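Local coordinates for protein putative isochorismatase (PDB 3KL2) that is of unknown function but probably acts as a hydrolase of the isochorismatase-like family within the cysteine hydrolases, at residues S167-G172 against M204-M209; G56-T61 against D117-V122; G42-A47 against K104-G109. All blocks are in the same frame, centred on the assembly; numbering follows the deposited sequence.

In the fold
Following the chain from the N terminus, interaction 3 opens first at 42-47, where the chain enters helix 45-55, and interaction 2 opens at 56-61, the start of helix 57-71. Interaction 3 then closes at 104-109 and interaction 2 at 117-122, both in the long connection between helix 96-103 and strand 126-127. Their segments alternate, so these two contacts cross, their centres about 18 Å apart. Interaction 1 follows in series: helix 164-174 meets the end of helix 191-205 and the lead into strand 207-209, closing a loop of 31 residues, mostly strand 178-187 and helix 191-205. It lies on the opposite side of the chain's centre from the other two.

Interaction 1. Residues S167-G172 against M204-M209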
loop_
_atom_site.group_PDB
_atom_site.type_symbol
_atom_site.label_atom_id
_atom_site.label_comp_id
_atom_site.label_asym_id
_atom_site.label_seq_id
_atom_site.Cartn_x
_atom_site.Cartn_y
_atom_site.Cartn_z
ATOM N N SER A 167 14.419 4.855 -3.312
ATOM C CA SER A 167 13.148 4.127 -3.274
ATOM C C SER A 167 12.115 4.815 -2.377
ATOM O O SER A 167 10.941 4.921 -2.735
ATOM C CB SER A 167 13.339 2.726 -2.804
ATOM O OG SER A 167 13.958 1.998 -3.801
ATOM N N THR A 168 12.583 5.283 -1.224
ATOM C CA THR A 168 11.776 6.019 -0.314
ATOM C C THR A 168 11.290 7.358 -0.878
ATOM O O THR A 168 10.197 7.774 -0.599
ATOM C CB THR A 168 12.582 6.260 0.942
ATOM O OG1 THR A 168 12.964 4.991 1.498
ATOM C CG2 THR A 168 11.768 7.125 1.985
ATOM N N MET A 169 12.144 8.080 -1.575
ATOM C CA MET A 169 11.778 9.295 -2.317
ATOM C C MET A 169 10.678 9.010 -3.355
ATOM O O MET A 169 9.683 9.716 -3.460
ATOM C CB MET A 169 13.018 9.775 -3.047
ATOM C CG MET A 169 12.884 11.139 -3.824
ATOM S SD MET A 169 14.370 11.439 -4.800
ATOM C CE MET A 169 14.435 10.002 -5.847
ATOM N N ARG A 170 10.845 7.945 -4.129
ATOM C CA ARG A 170 9.862 7.660 -5.165
ATOM C C ARG A 170 8.473 7.425 -4.556
ATOM O O ARG A 170 7.473 8.075 -4.937
ATOM C CB ARG A 170 10.330 6.520 -6.046
ATOM C CG ARG A 170 11.494 6.908 -6.921
ATOM C CD ARG A 170 12.166 5.692 -7.586
ATOM N NE ARG A 170 13.238 6.128 -8.491
ATOM C CZ ARG A 170 13.120 6.257 -9.810
ATOM N NH1 ARG A 170 11.987 5.928 -10.449
ATOM N NH2 ARG A 170 14.172 6.684 -10.507
ATOM N N THR A 171 8.427 6.556 -3.562
ATOM C CA THR A 171 7.181 6.209 -2.920
ATOM C C THR A 171 6.641 7.432 -2.147
ATOM O O THR A 171 5.452 7.717 -2.184
ATOM C CB THR A 171 7.337 4.901 -2.061
ATOM O OG1 THR A 171 7.788 3.852 -2.916
ATOM C CG2 THR A 171 6.010 4.420 -1.369
ATOM N N GLY A 172 7.496 8.156 -1.469
ATOM C CA GLY A 172 7.082 9.400 -0.802
ATOM C C GLY A 172 6.324 10.319 -1.727
ATOM O O GLY A 172 5.259 10.911 -1.382
ATOM N N MET A 204 13.038 14.687 -10.280
ATOM C CA MET A 204 11.764 14.155 -10.741
ATOM C C MET A 204 10.845 13.816 -9.556
ATOM O O MET A 204 9.639 13.739 -9.723
ATOM C CB MET A 204 11.976 12.860 -11.544
ATOM C CG MET A 204 12.680 12.935 -12.945
ATOM S SD MET A 204 12.841 11.228 -13.618
ATOM C CE MET A 204 12.955 11.643 -15.364
ATOM N N PHE A 205 11.406 13.536 -8.387
ATOM C CA PHE A 205 10.615 13.011 -7.277
ATOM C C PHE A 205 10.756 13.844 -6.028
ATOM O O PHE A 205 10.147 13.515 -5.018
ATOM C CB PHE A 205 11.023 11.570 -6.972
ATOM C CG PHE A 205 10.741 10.618 -8.095
ATOM C CD1 PHE A 205 9.449 10.178 -8.335
ATOM C CD2 PHE A 205 11.748 10.197 -8.948
ATOM C CE1 PHE A 205 9.156 9.297 -9.407
ATOM C CE2 PHE A 205 11.471 9.293 -10.001
ATOM C CZ PHE A 205 10.164 8.852 -10.225
ATOM N N SER A 206 11.547 14.919 -6.087
ATOM C CA SER A 206 11.868 15.672 -4.886
ATOM C C SER A 206 12.298 17.115 -5.155
ATOM O O SER A 206 12.362 17.585 -6.307
ATOM C CB SER A 206 12.910 14.926 -4.011
ATOM O OG SER A 206 14.251 15.097 -4.445
ATOM N N VAL A 207 12.523 17.823 -4.060
ATOM C CA VAL A 207 13.144 19.135 -4.110
ATOM C C VAL A 207 14.510 18.952 -3.455
ATOM O O VAL A 207 14.596 18.910 -2.232
ATOM C CB VAL A 207 12.318 20.185 -3.355
ATOM C CG1 VAL A 207 12.951 21.601 -3.517
ATOM C CG2 VAL A 207 10.888 20.198 -3.859
ATOM N N PRO A 208 15.572 18.777 -4.263
ATOM C CA PRO A 208 16.887 18.572 -3.656
ATOM C C PRO A 208 17.438 19.856 -3.014
ATOM O O PRO A 208 17.376 20.937 -3.626
ATOM C CB PRO A 208 17.775 18.125 -4.840
ATOM C CG PRO A 208 16.851 17.839 -5.946
ATOM C CD PRO A 208 15.642 18.708 -5.730
ATOM N N MET A 209 17.938 19.727 -1.786
ATOM C CA MET A 209 18.579 20.840 -1.101
ATOM C C MET A 209 19.855 20.403 -0.387
ATOM O O MET A 209 20.155 19.207 -0.206
ATOM C CB MET A 209 17.633 21.496 -0.082
ATOM C CG MET A 209 16.199 21.524 -0.521
ATOM S SD MET A 209 15.189 22.833 0.190
ATOM C CE MET A 209 15.843 24.155 -0.891
#
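Arg170 lies over the ring of Phe205 where helix 164-174 meets the turn from helix 191-205 into strand 207-209, the outermost strand within this chain of the parallel sheet in this alpha/beta isochorismatase-like fold. The contact buries 246 Å² and is of two kinds. The first is a CH-pi interaction: Arg170 CG sits 3.8 Å from the centroid of the Phe205 ring and 7° off its normal, hence over the face. With CG anti to the carbonyl carbon (chi1 -70°) and the chain extended to NE, the guanidinium sets one face on Phe205 CE2, its plane 44° from that of the ring, so this is not a parallel stack. Around the contact, Arg170 NH2 pairs with Glu166 and bonds to Asn162 O of the second subunit, while NH1 meets Ser167 OG of that subunit, so the arginine covering Phe205 also belongs to the subunit interface. Ser206 OG bonds to Phe202 O. The second kind is apolar and centres on Met169, whose side chain runs at about a right angle to Phe205 and places Met169 CG 3.7 Å from Phe205 CB. The Met169 chain bends at chi3, which turns Met169 CE back to 3.9 Å from Phe205 CB; Met169 SD is 3.7 Å from Ser206 OG.

Interaction 2. Residues G56-T61 against D117-V122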
loop_
_atom_site.group_PDB
_atom_site.type_symbol
_atom_site.label_atom_id
_atom_site.label_comp_id
_atom_site.label_asym_id
_atom_site.label_seq_id
_atom_site.Cartn_x
_atom_site.Cartn_y
_atom_site.Cartn_z
ATOM N N GLY A 56 31.060 14.502 3.228
ATOM C CA GLY A 56 30.957 14.866 4.637
ATOM C C GLY A 56 29.536 14.699 5.146
ATOM O O GLY A 56 29.076 15.491 5.952
ATOM N N MET A 57 28.851 13.662 4.667
ATOM C CA MET A 57 27.432 13.472 4.956
ATOM C C MET A 57 27.162 13.301 6.441
ATOM O O MET A 57 26.162 13.839 6.951
ATOM C CB MET A 57 26.827 12.289 4.174
ATOM C CG MET A 57 27.422 10.919 4.495
ATOM S SD MET A 57 26.567 9.990 5.768
ATOM C CE MET A 57 25.009 9.587 4.927
ATOM N N LEU A 58 28.027 12.568 7.133
ATOM C CA LEU A 58 27.760 12.252 8.518
ATOM C C LEU A 58 27.708 13.553 9.357
ATOM O O LEU A 58 26.704 13.822 10.019
ATOM C CB LEU A 58 28.747 11.219 9.080
ATOM C CG LEU A 58 28.393 10.813 10.517
ATOM C CD1 LEU A 58 27.037 10.111 10.514
ATOM C CD2 LEU A 58 29.494 9.965 11.225
ATOM N N ALA A 59 28.738 14.377 9.290
ATOM C CA ALA A 59 28.726 15.644 10.011
ATOM C C ALA A 59 27.583 16.525 9.540
ATOM O O ALA A 59 26.987 17.272 10.326
ATOM C CB ALA A 59 30.090 16.388 9.880
ATOM N N ASN A 60 27.267 16.460 8.259
ATOM C CA ASN A 60 26.230 17.347 7.726
ATOM C C ASN A 60 24.848 16.932 8.275
ATOM O O ASN A 60 23.991 17.761 8.540
ATOM C CB ASN A 60 26.203 17.294 6.188
ATOM C CG ASN A 60 27.394 17.955 5.534
ATOM O OD1 ASN A 60 27.863 19.010 5.962
ATOM N ND2 ASN A 60 27.862 17.347 4.448
ATOM N N THR A 61 24.645 15.637 8.419
ATOM C CA THR A 61 23.383 15.136 8.949
ATOM C C THR A 61 23.229 15.597 10.393
ATOM O O THR A 61 22.156 16.074 10.786
ATOM C CB THR A 61 23.289 13.601 8.867
ATOM O OG1 THR A 61 23.562 13.182 7.527
ATOM C CG2 THR A 61 21.888 13.126 9.260
ATOM N N ASP A 117 26.571 6.202 17.000
ATOM C CA ASP A 117 26.522 6.933 18.270
ATOM C C ASP A 117 26.250 8.423 18.066
ATOM O O ASP A 117 25.455 9.034 18.777
ATOM C CB ASP A 117 27.817 6.743 19.064
ATOM C CG ASP A 117 28.048 5.302 19.467
ATOM O OD1 ASP A 117 27.050 4.563 19.692
ATOM O OD2 ASP A 117 29.241 4.902 19.543
ATOM N N GLU A 118 26.898 8.979 17.057
ATOM C CA GLU A 118 26.774 10.392 16.699
ATOM C C GLU A 118 25.302 10.795 16.450
ATOM O O GLU A 118 24.941 11.958 16.557
ATOM C CB GLU A 118 27.599 10.640 15.424
ATOM C CG GLU A 118 29.145 10.696 15.612
ATOM C CD GLU A 118 29.773 9.431 16.286
ATOM O OE1 GLU A 118 29.292 8.279 16.062
ATOM O OE2 GLU A 118 30.767 9.606 17.049
ATOM N N LEU A 119 24.467 9.824 16.086
ATOM C CA LEU A 119 23.068 10.065 15.795
ATOM C C LEU A 119 22.179 9.153 16.636
ATOM O O LEU A 119 21.112 8.770 16.209
ATOM C CB LEU A 119 22.820 9.841 14.283
ATOM C CG LEU A 119 23.391 10.986 13.434
ATOM C CD1 LEU A 119 23.687 10.592 11.966
ATOM C CD2 LEU A 119 22.435 12.169 13.506
ATOM N N ALA A 120 22.624 8.791 17.833
ATOM C CA ALA A 120 21.816 7.938 18.689
ATOM C C ALA A 120 20.482 8.648 18.968
ATOM O O ALA A 120 20.466 9.855 19.278
ATOM C CB ALA A 120 22.534 7.606 19.982
ATOM N N PRO A 121 19.367 7.908 18.853
ATOM C CA PRO A 121 18.035 8.446 19.163
ATOM C C PRO A 121 17.959 8.983 20.589
ATOM O O PRO A 121 18.339 8.280 21.524
ATOM C CB PRO A 121 17.112 7.235 19.009
ATOM C CG PRO A 121 17.888 6.256 18.236
ATOM C CD PRO A 121 19.316 6.474 18.538
ATOM N N VAL A 122 17.530 10.232 20.752
ATOM C CA VAL A 122 17.369 10.788 22.089
ATOM C C VAL A 122 15.930 11.153 22.303
ATOM O O VAL A 122 15.166 11.263 21.332
ATOM C CB VAL A 122 18.274 12.004 22.347
ATOM C CG1 VAL A 122 19.714 11.584 22.180
ATOM C CG2 VAL A 122 17.937 13.200 21.424
#
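Leu119 reaches between Leu58 and Thr61 of helix 57-71 and loses 62 Å² to them, against 49 Å² for Leu58 and 32 Å² for Thr61. One methyl does the touching: Leu119 CD1 lies 3.7 Å from Leu58 CD1 and 4.1 Å from Thr61 CG2. The two leucine side chains run past each other in opposite directions, whereas Leu119 and Thr61 cross at about a right angle. Leu58 leaves the helix without aiming straight at the loop, but with CG anti to the backbone N (chi1 -176°) its branched end swings across. The other methyl, Leu58 CD2, is 4.5 Å from Glu118 CG, a loose contact on the exposed margin.

The backbones stay apart, the CA atoms of Leu58 and Glu118 being 8.4 Å from each other, so side chains alone span the gap. In the alpha/beta fold of the isochorismatase family, this is packing between a helix flanking the parallel sheet and the connection that leads into strand 126-127, outermost within this chain. Val62 and Val65, further along the same helix, and Tyr33 also touch Leu119.

Thr61 divides its two branches. Thr61 OG1 donates to Met57 O at 2.7 Å, approaching at a C=O...O angle of 138° and 42° out of the carbonyl plane, while Thr61 N bonds to the same oxygen at 2.8 Å. Thr61 CG2, anti to the backbone N, is left to meet the leucine. With an alanine in place of Thr61, Leu119 CD1 is likely to lose a neighbour and Tyr33 OH its hydrogen-bond partner.

Interaction 3. Residues G42-A47 against K104-G109; sequences GVLHGA and KAFVKG
Ala105 and Phe106 both meet one methyl of Leu44, and the turn that presents them starts at Lys104. Lys104, just after helix 96-103, completes a Schellman motif: its phi of 52° is positive, and two bonds run back into the last helical turn, so the chain is redirected just before the contact.

Ala105 points its CB toward the other segment, and Ala105 CB lies 4.0 Å from Leu44 CD1. The same methyl also rests on Glu36.

Phe106 follows in a left-handed helical conformation (phi 56°), unusual for a residue with a side chain. Its CB does not aim directly at 42-47, but a chi1 of -50° sets CG anti to the carbonyl carbon and carries the far part of the ring to the contact. Phe106 CE1 is 3.7 Å and Phe106 CZ 4.1 Å from Leu44 CD1, and the two side chains cross at about a right angle. The same ring packs edge-to-face with Phe37, which Leu44 touches as well, so three hydrophobic side chains converge here.

In this isochorismatase-like alpha/beta fold the contact joins two excursions from the parallel sheet: the turn between helices 35-38 and 45-55, and the long connection that leads to strand 126-127. Glu36 bridges them with one carboxylate, OE1 accepting from Phe106 N and OE2 from Val43 N. On the first segment, a bond of 3.2 Å from His45 N to Gly42 O closes the turn carrying Leu44.

Past Phe106 the segment leaves Leu44 behind and runs to the subunit boundary, where Lys108 NZ forms a salt bridge with Glu129 of the third subunit.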
loop_
_atom_site.group_PDB
_atom_site.type_symbol
_atom_site.label_atom_id
_atom_site.label_comp_id
_atom_site.label_asym_id
_atom_site.label_seq_id
_atom_site.Cartn_x
_atom_site.Cartn_y
_atom_site.Cartn_z
ATOM N N GLY A 42 32.332 -1.991 10.020
ATOM C CA GLY A 42 31.003 -2.277 9.529
ATOM C C GLY A 42 31.153 -2.995 8.204
ATOM O O GLY A 42 32.042 -2.676 7.420
ATOM N N VAL A 43 30.297 -3.962 7.943
ATOM C CA VAL A 43 30.529 -4.843 6.801
ATOM C C VAL A 43 30.380 -4.155 5.457
ATOM O O VAL A 43 30.890 -4.637 4.454
ATOM C CB VAL A 43 29.582 -6.062 6.852
ATOM C CG1 VAL A 43 29.407 -6.666 5.437
ATOM C CG2 VAL A 43 30.127 -7.099 7.876
ATOM N N LEU A 44 29.649 -3.050 5.431
ATOM C CA LEU A 44 29.388 -2.359 4.180
ATOM C C LEU A 44 30.056 -1.005 4.185
ATOM O O LEU A 44 29.821 -0.185 3.305
ATOM C CB LEU A 44 27.877 -2.201 3.995
ATOM C CG LEU A 44 27.246 -3.547 3.630
ATOM C CD1 LEU A 44 25.723 -3.490 3.797
ATOM C CD2 LEU A 44 27.653 -3.973 2.169
ATOM N N HIS A 45 30.868 -0.753 5.201
ATOM C CA HIS A 45 31.470 0.565 5.352
ATOM C C HIS A 45 32.539 0.834 4.293
ATOM O O HIS A 45 32.674 1.978 3.852
ATOM C CB HIS A 45 32.087 0.722 6.740
ATOM C CG HIS A 45 32.896 1.974 6.896
ATOM N ND1 HIS A 45 32.322 3.232 6.916
ATOM C CD2 HIS A 45 34.234 2.162 7.032
ATOM C CE1 HIS A 45 33.273 4.143 7.068
ATOM N NE2 HIS A 45 34.441 3.521 7.141
ATOM N N GLY A 46 33.311 -0.192 3.931
ATOM C CA GLY A 46 34.358 -0.041 2.900
ATOM C C GLY A 46 33.776 0.487 1.593
ATOM O O GLY A 46 34.335 1.366 0.941
ATOM N N ALA A 47 32.607 -0.029 1.247
ATOM C CA ALA A 47 31.933 0.328 -0.011
ATOM C C ALA A 47 31.371 1.770 -0.061
ATOM O O ALA A 47 31.136 2.283 -1.134
ATOM C CB ALA A 47 30.818 -0.706 -0.320
ATOM N N LYS A 104 26.058 -11.275 5.686
ATOM C CA LYS A 104 25.594 -11.265 7.092
ATOM C C LYS A 104 25.570 -9.833 7.662
ATOM O O LYS A 104 26.085 -9.558 8.729
ATOM C CB LYS A 104 26.407 -12.249 7.981
ATOM N N ALA A 105 24.969 -8.928 6.911
ATOM C CA ALA A 105 24.810 -7.513 7.323
ATOM C C ALA A 105 23.471 -7.237 8.023
ATOM O O ALA A 105 22.470 -7.869 7.761
ATOM C CB ALA A 105 24.937 -6.609 6.104
ATOM N N PHE A 106 23.481 -6.266 8.914
ATOM C CA PHE A 106 22.303 -5.878 9.676
ATOM C C PHE A 106 21.611 -7.010 10.492
ATOM O O PHE A 106 20.378 -7.094 10.543
ATOM C CB PHE A 106 21.312 -5.187 8.764
ATOM C CG PHE A 106 21.900 -4.105 7.944
ATOM C CD1 PHE A 106 22.134 -4.287 6.606
ATOM C CD2 PHE A 106 22.139 -2.873 8.478
ATOM C CE1 PHE A 106 22.635 -3.261 5.822
ATOM C CE2 PHE A 106 22.648 -1.854 7.697
ATOM C CZ PHE A 106 22.890 -2.047 6.391
ATOM N N VAL A 107 22.396 -7.864 11.149
ATOM C CA VAL A 107 21.798 -8.880 12.019
ATOM C C VAL A 107 21.284 -8.159 13.291
ATOM O O VAL A 107 21.994 -7.345 13.890
ATOM C CB VAL A 107 22.783 -10.038 12.338
ATOM C CG1 VAL A 107 22.103 -11.132 13.141
ATOM C CG2 VAL A 107 23.352 -10.676 11.031
ATOM N N LYS A 108 20.032 -8.420 13.660
ATOM C CA LYS A 108 19.448 -7.922 14.939
ATOM C C LYS A 108 20.310 -8.272 16.149
ATOM O O LYS A 108 20.710 -9.431 16.315
ATOM C CB LYS A 108 18.067 -8.538 15.198
ATOM C CG LYS A 108 16.914 -7.776 14.593
ATOM C CD LYS A 108 15.549 -8.183 15.240
ATOM C CE LYS A 108 14.753 -6.911 15.690
ATOM N NZ LYS A 108 14.439 -5.958 14.525
ATOM N N GLY A 109 20.589 -7.274 16.987
ATOM C CA GLY A 109 21.356 -7.490 18.250
ATOM C C GLY A 109 22.887 -7.536 18.102
ATOM O O GLY A 109 23.596 -8.111 18.966
#